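Local coordinates for protein alcohol dehydrogenase, zinc-containing (Thermotoga maritima, PDB 1VJ0) that probably acts as a zinc-dependent oxidoreductase of the medium-chain alcohol dehydrogenase family, carrying one zinc ion in its catalytic-type site and a second in a four-cysteine site, at residues 41-55 and 77-90. Numbering follows the deposited sequence.
Sequences PRGSILVEILSAGVC and HEGAGRVVEVNGEK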
ATOM      1  N   PRO A  41     -23.381 -34.609   2.034  1.00 29.39           N
ATOM      2  CA  PRO A  41     -23.892 -33.507   2.847  1.00 30.08           C
ATOM      3  C   PRO A  41     -24.501 -32.390   2.006  1.00 30.03           C
ATOM      4  O   PRO A  41     -24.022 -32.105   0.888  1.00 29.38           O
ATOM      5  CB  PRO A  41     -22.656 -33.044   3.604  1.00 30.57           C
ATOM      6  CG  PRO A  41     -21.868 -34.260   3.675  1.00 30.57           C
ATOM      7  CD  PRO A  41     -21.972 -34.900   2.354  1.00 29.35           C
ATOM      8  N   ARG A  42     -25.528 -31.767   2.545  1.00 28.60           N
ATOM      9  CA  ARG A  42     -26.187 -30.669   1.873  1.00 31.52           C
ATOM     10  C   ARG A  42     -25.200 -29.645   1.327  1.00 29.93           C
ATOM     11  O   ARG A  42     -24.311 -29.156   2.016  1.00 27.89           O
ATOM     12  CB  ARG A  42     -27.197 -30.000   2.807  1.00 32.05           C
ATOM     13  CG  ARG A  42     -28.161 -29.066   2.114  1.00 36.40           C
ATOM     14  CD  ARG A  42     -28.873 -28.118   3.076  1.00 38.93           C
ATOM     15  NE  ARG A  42     -29.874 -28.876   3.851  1.00 44.47           N
ATOM     16  CZ  ARG A  42     -30.042 -28.849   5.191  1.00 47.20           C
ATOM     17  NH1 ARG A  42     -29.308 -28.072   5.992  1.00 46.73           N
ATOM     18  NH2 ARG A  42     -30.991 -29.601   5.721  1.00 45.85           N
ATOM     19  N   GLY A  43     -25.368 -29.319   0.053  1.00 29.14           N
ATOM     20  CA  GLY A  43     -24.596 -28.271  -0.580  1.00 28.32           C
ATOM     21  C   GLY A  43     -23.321 -28.802  -1.264  1.00 29.11           C
ATOM     22  O   GLY A  43     -22.672 -28.071  -1.999  1.00 27.38           O
ATOM     23  N   SER A  44     -22.969 -30.057  -0.976  1.00 27.86           N
ATOM     24  CA  SER A  44     -21.703 -30.646  -1.386  1.00 27.94           C
ATOM     25  C   SER A  44     -21.672 -30.905  -2.877  1.00 27.57           C
ATOM     26  O   SER A  44     -22.729 -31.017  -3.486  1.00 25.82           O
ATOM     27  CB  SER A  44     -21.542 -32.023  -0.732  1.00 28.65           C
ATOM     28  OG  SER A  44     -21.312 -31.897   0.654  1.00 30.84           O
ATOM     29  N   ILE A  45     -20.451 -31.077  -3.405  1.00 26.21           N
ATOM     30  CA  ILE A  45     -20.188 -31.368  -4.793  1.00 26.68           C
ATOM     31  C   ILE A  45     -19.420 -32.698  -4.924  1.00 25.62           C
ATOM     32  O   ILE A  45     -18.342 -32.847  -4.360  1.00 27.25           O
ATOM     33  CB  ILE A  45     -19.347 -30.228  -5.474  1.00 26.47           C
ATOM     34  CG1 ILE A  45     -20.028 -28.880  -5.261  1.00 29.12           C
ATOM     35  CG2 ILE A  45     -19.237 -30.512  -6.967  1.00 28.52           C
ATOM     36  CD1 ILE A  45     -19.597 -28.087  -3.989  1.00 30.04           C
ATOM     37  N   LEU A  46     -20.002 -33.661  -5.616  1.00 25.30           N
ATOM     38  CA  LEU A  46     -19.291 -34.907  -5.885  1.00 25.71           C
ATOM     39  C   LEU A  46     -18.485 -34.725  -7.146  1.00 24.39           C
ATOM     40  O   LEU A  46     -19.053 -34.384  -8.207  1.00 26.07           O
ATOM     41  CB  LEU A  46     -20.274 -36.039  -6.051  1.00 26.36           C
ATOM     42  CG  LEU A  46     -19.701 -37.441  -6.230  1.00 27.21           C
ATOM     43  CD1 LEU A  46     -18.738 -37.856  -5.123  1.00 28.76           C
ATOM     44  CD2 LEU A  46     -20.906 -38.420  -6.311  1.00 27.19           C
ATOM     45  N   VAL A  47     -17.194 -34.952  -7.046  1.00 23.64           N
ATOM     46  CA  VAL A  47     -16.246 -34.672  -8.116  1.00 25.11           C
ATOM     47  C   VAL A  47     -15.481 -35.935  -8.481  1.00 25.84           C
ATOM     48  O   VAL A  47     -14.974 -36.635  -7.600  1.00 27.21           O
ATOM     49  CB  VAL A  47     -15.269 -33.525  -7.712  1.00 25.04           C
ATOM     50  CG1 VAL A  47     -14.230 -33.225  -8.817  1.00 27.18           C
ATOM     51  CG2 VAL A  47     -16.072 -32.271  -7.368  1.00 28.26           C
ATOM     52  N   GLU A  48     -15.439 -36.221  -9.770  1.00 25.56           N
ATOM     53  CA  GLU A  48     -14.560 -37.234 -10.337  1.00 27.09           C
ATOM     54  C   GLU A  48     -13.163 -36.646 -10.486  1.00 26.26           C
ATOM     55  O   GLU A  48     -12.969 -35.633 -11.185  1.00 27.51           O
ATOM     56  CB  GLU A  48     -15.102 -37.661 -11.715  1.00 26.76           C
ATOM     57  CG  GLU A  48     -14.218 -38.707 -12.399  1.00 28.11           C
ATOM     58  CD  GLU A  48     -14.464 -38.856 -13.884  1.00 31.18           C
ATOM     59  OE1 GLU A  48     -15.359 -38.164 -14.454  1.00 34.70           O
ATOM     60  OE2 GLU A  48     -13.700 -39.658 -14.474  1.00 32.44           O
ATOM     61  N   ILE A  49     -12.187 -37.222  -9.804  1.00 25.71           N
ATOM     62  CA  ILE A  49     -10.791 -36.750  -9.927  1.00 26.48           C
ATOM     63  C   ILE A  49     -10.236 -37.112 -11.300  1.00 27.75           C
ATOM     64  O   ILE A  49     -10.326 -38.264 -11.701  1.00 27.80           O
ATOM     65  CB  ILE A  49      -9.892 -37.320  -8.801  1.00 25.63           C
ATOM     66  CG1 ILE A  49     -10.309 -36.799  -7.407  1.00 26.62           C
ATOM     67  CG2 ILE A  49      -8.413 -37.063  -9.053  1.00 26.45           C
ATOM     68  CD1 ILE A  49     -10.001 -35.315  -7.178  1.00 25.92           C
ATOM     69  N   LEU A  50      -9.675 -36.120 -12.009  1.00 27.65           N
ATOM     70  CA  LEU A  50      -8.961 -36.357 -13.253  1.00 28.19           C
ATOM     71  C   LEU A  50      -7.450 -36.202 -13.122  1.00 28.36           C
ATOM     72  O   LEU A  50      -6.707 -36.883 -13.827  1.00 29.64           O
ATOM     73  CB  LEU A  50      -9.517 -35.497 -14.405  1.00 27.55           C
ATOM     74  CG  LEU A  50     -10.997 -35.633 -14.704  1.00 28.88           C
ATOM     75  CD1 LEU A  50     -11.550 -34.453 -15.521  1.00 28.49           C
ATOM     76  CD2 LEU A  50     -11.241 -36.986 -15.367  1.00 29.99           C
ATOM     77  N   SER A  51      -6.999 -35.321 -12.258  1.00 28.93           N
ATOM     78  CA  SER A  51      -5.574 -35.139 -11.961  1.00 29.53           C
ATOM     79  C   SER A  51      -5.388 -34.943 -10.470  1.00 29.36           C
ATOM     80  O   SER A  51      -6.108 -34.132  -9.870  1.00 30.99           O
ATOM     81  CB  SER A  51      -5.044 -33.864 -12.633  1.00 29.93           C
ATOM     82  OG  SER A  51      -5.352 -33.783 -13.996  1.00 33.73           O
ATOM     83  N   ALA A  52      -4.417 -35.659  -9.877  1.00 28.48           N
ATOM     84  CA  ALA A  52      -4.005 -35.471  -8.502  1.00 28.11           C
ATOM     85  C   ALA A  52      -2.513 -35.286  -8.400  1.00 28.32           C
ATOM     86  O   ALA A  52      -1.733 -36.207  -8.720  1.00 28.74           O
ATOM     87  CB  ALA A  52      -4.426 -36.648  -7.629  1.00 27.81           C
ATOM     88  N   GLY A  53      -2.071 -34.122  -7.940  1.00 27.85           N
ATOM     89  CA  GLY A  53      -0.650 -33.906  -7.752  1.00 27.58           C
ATOM     90  C   GLY A  53      -0.127 -34.619  -6.531  1.00 28.22           C
ATOM     91  O   GLY A  53      -0.786 -34.651  -5.492  1.00 28.04           O
ATOM     92  N   VAL A  54       1.055 -35.186  -6.651  1.00 29.10           N
ATOM     93  CA  VAL A  54       1.794 -35.711  -5.511  1.00 30.90           C
ATOM     94  C   VAL A  54       2.806 -34.642  -5.084  1.00 32.89           C
ATOM     95  O   VAL A  54       3.715 -34.294  -5.844  1.00 32.06           O
ATOM     96  CB  VAL A  54       2.458 -37.050  -5.847  1.00 31.02           C
ATOM     97  CG1 VAL A  54       3.184 -37.622  -4.653  1.00 32.02           C
ATOM     98  CG2 VAL A  54       1.400 -38.033  -6.298  1.00 30.55           C
ATOM     99  N   CYS A  55       2.618 -34.134  -3.865  1.00 36.64           N
ATOM    100  CA  CYS A  55       3.432 -33.068  -3.291  1.00 37.56           C
ATOM    101  C   CYS A  55       4.507 -33.605  -2.401  1.00 37.34           C
ATOM    102  O   CYS A  55       4.368 -34.653  -1.789  1.00 37.87           O
ATOM    103  CB  CYS A  55       2.564 -32.116  -2.468  1.00 38.59           C
ATOM    104  SG  CYS A  55       3.502 -30.648  -1.995  1.00 45.32           S
ATOM    105  N   HIS A  77      -3.831 -33.182  -1.794  1.00 26.87           N
ATOM    106  CA  HIS A  77      -4.473 -31.870  -1.632  1.00 28.08           C
ATOM    107  C   HIS A  77      -4.383 -31.001  -2.900  1.00 29.64           C
ATOM    108  O   HIS A  77      -4.702 -29.799  -2.881  1.00 29.40           O
ATOM    109  CB  HIS A  77      -3.863 -31.165  -0.420  1.00 28.99           C
ATOM    110  CG  HIS A  77      -2.378 -31.019  -0.485  1.00 28.25           C
ATOM    111  ND1 HIS A  77      -1.511 -31.955   0.043  1.00 27.63           N
ATOM    112  CD2 HIS A  77      -1.602 -30.030  -1.003  1.00 29.55           C
ATOM    113  CE1 HIS A  77      -0.263 -31.564  -0.172  1.00 29.47           C
ATOM    114  NE2 HIS A  77      -0.292 -30.401  -0.808  1.00 30.82           N
ATOM    115  N   GLU A  78      -3.916 -31.609  -3.991  1.00 29.78           N
ATOM    116  CA  GLU A  78      -3.774 -30.949  -5.282  1.00 31.38           C
ATOM    117  C   GLU A  78      -4.647 -31.750  -6.290  1.00 31.15           C
ATOM    118  O   GLU A  78      -4.290 -32.878  -6.687  1.00 29.23           O
ATOM    119  CB  GLU A  78      -2.294 -31.036  -5.728  1.00 32.75           C
ATOM    120  CG  GLU A  78      -1.275 -30.247  -4.876  1.00 35.73           C
ATOM    121  CD  GLU A  78       0.207 -30.577  -5.166  1.00 34.04           C
ATOM    122  OE1 GLU A  78       0.663 -30.822  -6.315  1.00 39.20           O
ATOM    123  OE2 GLU A  78       0.947 -30.602  -4.213  1.00 41.63           O
ATOM    124  N   GLY A  79      -5.746 -31.142  -6.739  1.00 30.71           N
ATOM    125  CA  GLY A  79      -6.704 -31.800  -7.578  1.00 31.58           C
ATOM    126  C   GLY A  79      -7.424 -30.970  -8.633  1.00 31.46           C
ATOM    127  O   GLY A  79      -7.602 -29.752  -8.502  1.00 32.38           O
ATOM    128  N   ALA A  80      -7.786 -31.644  -9.710  1.00 30.34           N
ATOM    129  CA  ALA A  80      -8.694 -31.091 -10.725  1.00 29.93           C
ATOM    130  C   ALA A  80      -9.605 -32.198 -11.124  1.00 29.55           C
ATOM    131  O   ALA A  80      -9.213 -33.368 -11.128  1.00 29.05           O
ATOM    132  CB  ALA A  80      -7.931 -30.577 -11.914  1.00 29.79           C
ATOM    133  N   GLY A  81     -10.839 -31.862 -11.450  1.00 29.03           N
ATOM    134  CA  GLY A  81     -11.761 -32.884 -11.906  1.00 28.85           C
ATOM    135  C   GLY A  81     -13.058 -32.382 -12.553  1.00 27.39           C
ATOM    136  O   GLY A  81     -13.162 -31.255 -13.028  1.00 27.25           O
ATOM    137  N   ARG A  82     -14.022 -33.275 -12.577  1.00 27.07           N
ATOM    138  CA  ARG A  82     -15.252 -33.109 -13.269  1.00 27.55           C
ATOM    139  C   ARG A  82     -16.408 -33.285 -12.314  1.00 27.29           C
ATOM    140  O   ARG A  82     -16.465 -34.272 -11.558  1.00 26.24           O
ATOM    141  CB  ARG A  82     -15.343 -34.150 -14.378  1.00 27.31           C
ATOM    142  CG  ARG A  82     -16.580 -34.020 -15.229  1.00 27.75           C
ATOM    143  CD  ARG A  82     -16.786 -35.135 -16.232  1.00 34.05           C
ATOM    144  NE  ARG A  82     -15.792 -35.088 -17.315  1.00 39.31           N
ATOM    145  CZ  ARG A  82     -14.893 -36.046 -17.581  1.00 43.61           C
ATOM    146  NH1 ARG A  82     -14.831 -37.174 -16.869  1.00 45.49           N
ATOM    147  NH2 ARG A  82     -14.039 -35.877 -18.598  1.00 45.94           N
ATOM    148  N   VAL A  83     -17.351 -32.355 -12.390  1.00 27.70           N
ATOM    149  CA  VAL A  83     -18.538 -32.379 -11.524  1.00 27.05           C
ATOM    150  C   VAL A  83     -19.392 -33.591 -11.874  1.00 26.09           C
ATOM    151  O   VAL A  83     -19.761 -33.807 -13.037  1.00 26.04           O
ATOM    152  CB  VAL A  83     -19.361 -31.041 -11.617  1.00 26.35           C
ATOM    153  CG1 VAL A  83     -20.604 -31.124 -10.792  1.00 28.30           C
ATOM    154  CG2 VAL A  83     -18.539 -29.895 -11.134  1.00 28.18           C
ATOM    155  N   VAL A  84     -19.729 -34.386 -10.862  1.00 25.34           N
ATOM    156  CA  VAL A  84     -20.649 -35.492 -11.031  1.00 26.09           C
ATOM    157  C   VAL A  84     -22.026 -35.047 -10.571  1.00 26.36           C
ATOM    158  O   VAL A  84     -22.990 -35.195 -11.292  1.00 26.07           O
ATOM    159  CB  VAL A  84     -20.197 -36.785 -10.257  1.00 26.82           C
ATOM    160  CG1 VAL A  84     -21.216 -37.935 -10.417  1.00 28.46           C
ATOM    161  CG2 VAL A  84     -18.827 -37.224 -10.722  1.00 26.47           C
ATOM    162  N   GLU A  85     -22.113 -34.524  -9.360  1.00 27.14           N
ATOM    163  CA  GLU A  85     -23.352 -34.043  -8.864  1.00 28.79           C
ATOM    164  C   GLU A  85     -23.154 -32.959  -7.801  1.00 27.72           C
ATOM    165  O   GLU A  85     -22.104 -32.827  -7.191  1.00 27.00           O
ATOM    166  CB  GLU A  85     -24.218 -35.224  -8.396  1.00 30.29           C
ATOM    167  CG  GLU A  85     -23.929 -35.766  -7.035  1.00 33.54           C
ATOM    168  CD  GLU A  85     -24.785 -36.992  -6.677  1.00 33.65           C
ATOM    169  OE1 GLU A  85     -24.807 -37.970  -7.464  1.00 38.45           O
ATOM    170  OE2 GLU A  85     -25.449 -36.975  -5.583  1.00 41.30           O
ATOM    171  N   VAL A  86     -24.172 -32.135  -7.666  1.00 27.74           N
ATOM    172  CA  VAL A  86     -24.256 -31.100  -6.684  1.00 27.77           C
ATOM    173  C   VAL A  86     -25.525 -31.349  -5.911  1.00 28.16           C
ATOM    174  O   VAL A  86     -26.606 -31.424  -6.480  1.00 27.14           O
ATOM    175  CB  VAL A  86     -24.394 -29.674  -7.296  1.00 27.64           C
ATOM    176  CG1 VAL A  86     -24.327 -28.646  -6.220  1.00 26.72           C
ATOM    177  CG2 VAL A  86     -23.295 -29.399  -8.338  1.00 30.46           C
ATOM    178  N   ASN A  87     -25.385 -31.447  -4.602  1.00 29.10           N
ATOM    179  CA  ASN A  87     -26.537 -31.621  -3.696  1.00 30.10           C
ATOM    180  C   ASN A  87     -27.159 -30.239  -3.386  1.00 29.71           C
ATOM    181  O   ASN A  87     -26.781 -29.633  -2.413  1.00 32.22           O
ATOM    182  CB  ASN A  87     -26.066 -32.304  -2.387  1.00 30.31           C
ATOM    183  CG  ASN A  87     -27.147 -32.320  -1.318  1.00 35.26           C
ATOM    184  OD1 ASN A  87     -27.852 -31.311  -1.135  1.00 41.44           O
ATOM    185  ND2 ASN A  87     -27.269 -33.431  -0.590  1.00 37.08           N
ATOM    186  N   GLY A  88     -28.061 -29.740  -4.214  1.00 28.73           N
ATOM    187  CA  GLY A  88     -28.484 -28.336  -4.141  1.00 28.83           C
ATOM    188  C   GLY A  88     -27.872 -27.543  -5.292  1.00 29.64           C
ATOM    189  O   GLY A  88     -27.856 -28.024  -6.427  1.00 29.38           O
ATOM    190  N   GLU A  89     -27.340 -26.364  -4.991  1.00 29.61           N
ATOM    191  CA  GLU A  89     -26.688 -25.498  -5.988  1.00 31.30           C
ATOM    192  C   GLU A  89     -25.322 -25.061  -5.519  1.00 30.47           C
ATOM    193  O   GLU A  89     -25.075 -24.897  -4.310  1.00 31.20           O
ATOM    194  CB  GLU A  89     -27.504 -24.210  -6.228  1.00 31.69           C
ATOM    195  CG  GLU A  89     -28.925 -24.418  -6.694  1.00 36.37           C
ATOM    196  CD  GLU A  89     -29.816 -24.891  -5.553  1.00 41.10           C
ATOM    197  OE1 GLU A  89     -29.808 -24.295  -4.441  1.00 48.66           O
ATOM    198  OE2 GLU A  89     -30.473 -25.901  -5.745  1.00 42.80           O
ATOM    199  N   LYS A  90     -24.411 -24.892  -6.476  1.00 29.75           N
ATOM    200  CA  LYS A  90     -23.072 -24.374  -6.183  1.00 28.58           C
ATOM    201  C   LYS A  90     -22.588 -23.488  -7.314  1.00 28.08           C
ATOM    202  O   LYS A  90     -22.631 -23.859  -8.445  1.00 27.68           O
ATOM    203  CB  LYS A  90     -22.071 -25.491  -5.902  1.00 29.01           C
ATOM    204  CG  LYS A  90     -20.646 -24.984  -5.680  1.00 28.51           C
ATOM    205  CD  LYS A  90     -20.477 -24.172  -4.402  1.00 28.94           C
ATOM    206  CE  LYS A  90     -19.026 -23.732  -4.213  1.00 29.27           C
ATOM    207  NZ  LYS A  90     -18.751 -22.798  -2.997  1.00 26.36           N
TER
HETATM  208  O   HOH W   1     -23.274 -25.519  -2.397  1.00 20.74           O
HETATM  209  O   HOH W   2      -1.058 -33.582  -2.729  1.00 20.54           O
HETATM  210  O   HOH W   3      -3.422 -34.561  -4.837  1.00 20.57           O
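Backbone bonds pair E48 with R82 in both directions, R82 N to E48 O at 2.9 Å, within an antiparallel pairing of strand 45-54 with strand 78-86. Two classic beta bulges interrupt it. At one, L46 O accepts from V84 N (2.7 Å) and more loosely from E85 N; at the other, A80 O takes L50 N and S51 N. At the far end, N87 N donates to S44 O almost straight, 171° at the hydrogen, and G43 N returns a bond to N87 O. A water bridges G43 O and E89 O.

One salt bridge crosses the strands. E48 and R82 run side by side, and R82 NH1 meets E48 OE1 at 2.7 Å from the syn side but well out of the carboxylate plane, in a bent bond, the carboxylate and guanidinium planes being turned 50° apart. L50 CD1 lies over one guanidinium face. With an alanine in place of E48 the carboxylate is gone, and the R82 guanidinium would probably lose its cross-strand charge partner and be freer to swing.

Apolar packing includes I45 CG2 against V83 CG1 (4.1 Å), while I45 CD1 rests on the K90 chain, whose NZ bonds to P157 O and T159 O. L46 lies alongside V84. A side chain on G81 would collide with E48 O.

C55, H77 and E78 bind a zinc ion completed by C178. With SG anti to the backbone N (chi1 -170°), C55 places its sulfur at the edge of the H77 ring, 5.0 Å from SG to the ring centroid. E78 OE1 also salt-bridges K373. The pairing thus brings ligands from two strand ends to one metal, within the GroES-like domain of a zinc-containing dehydrogenase.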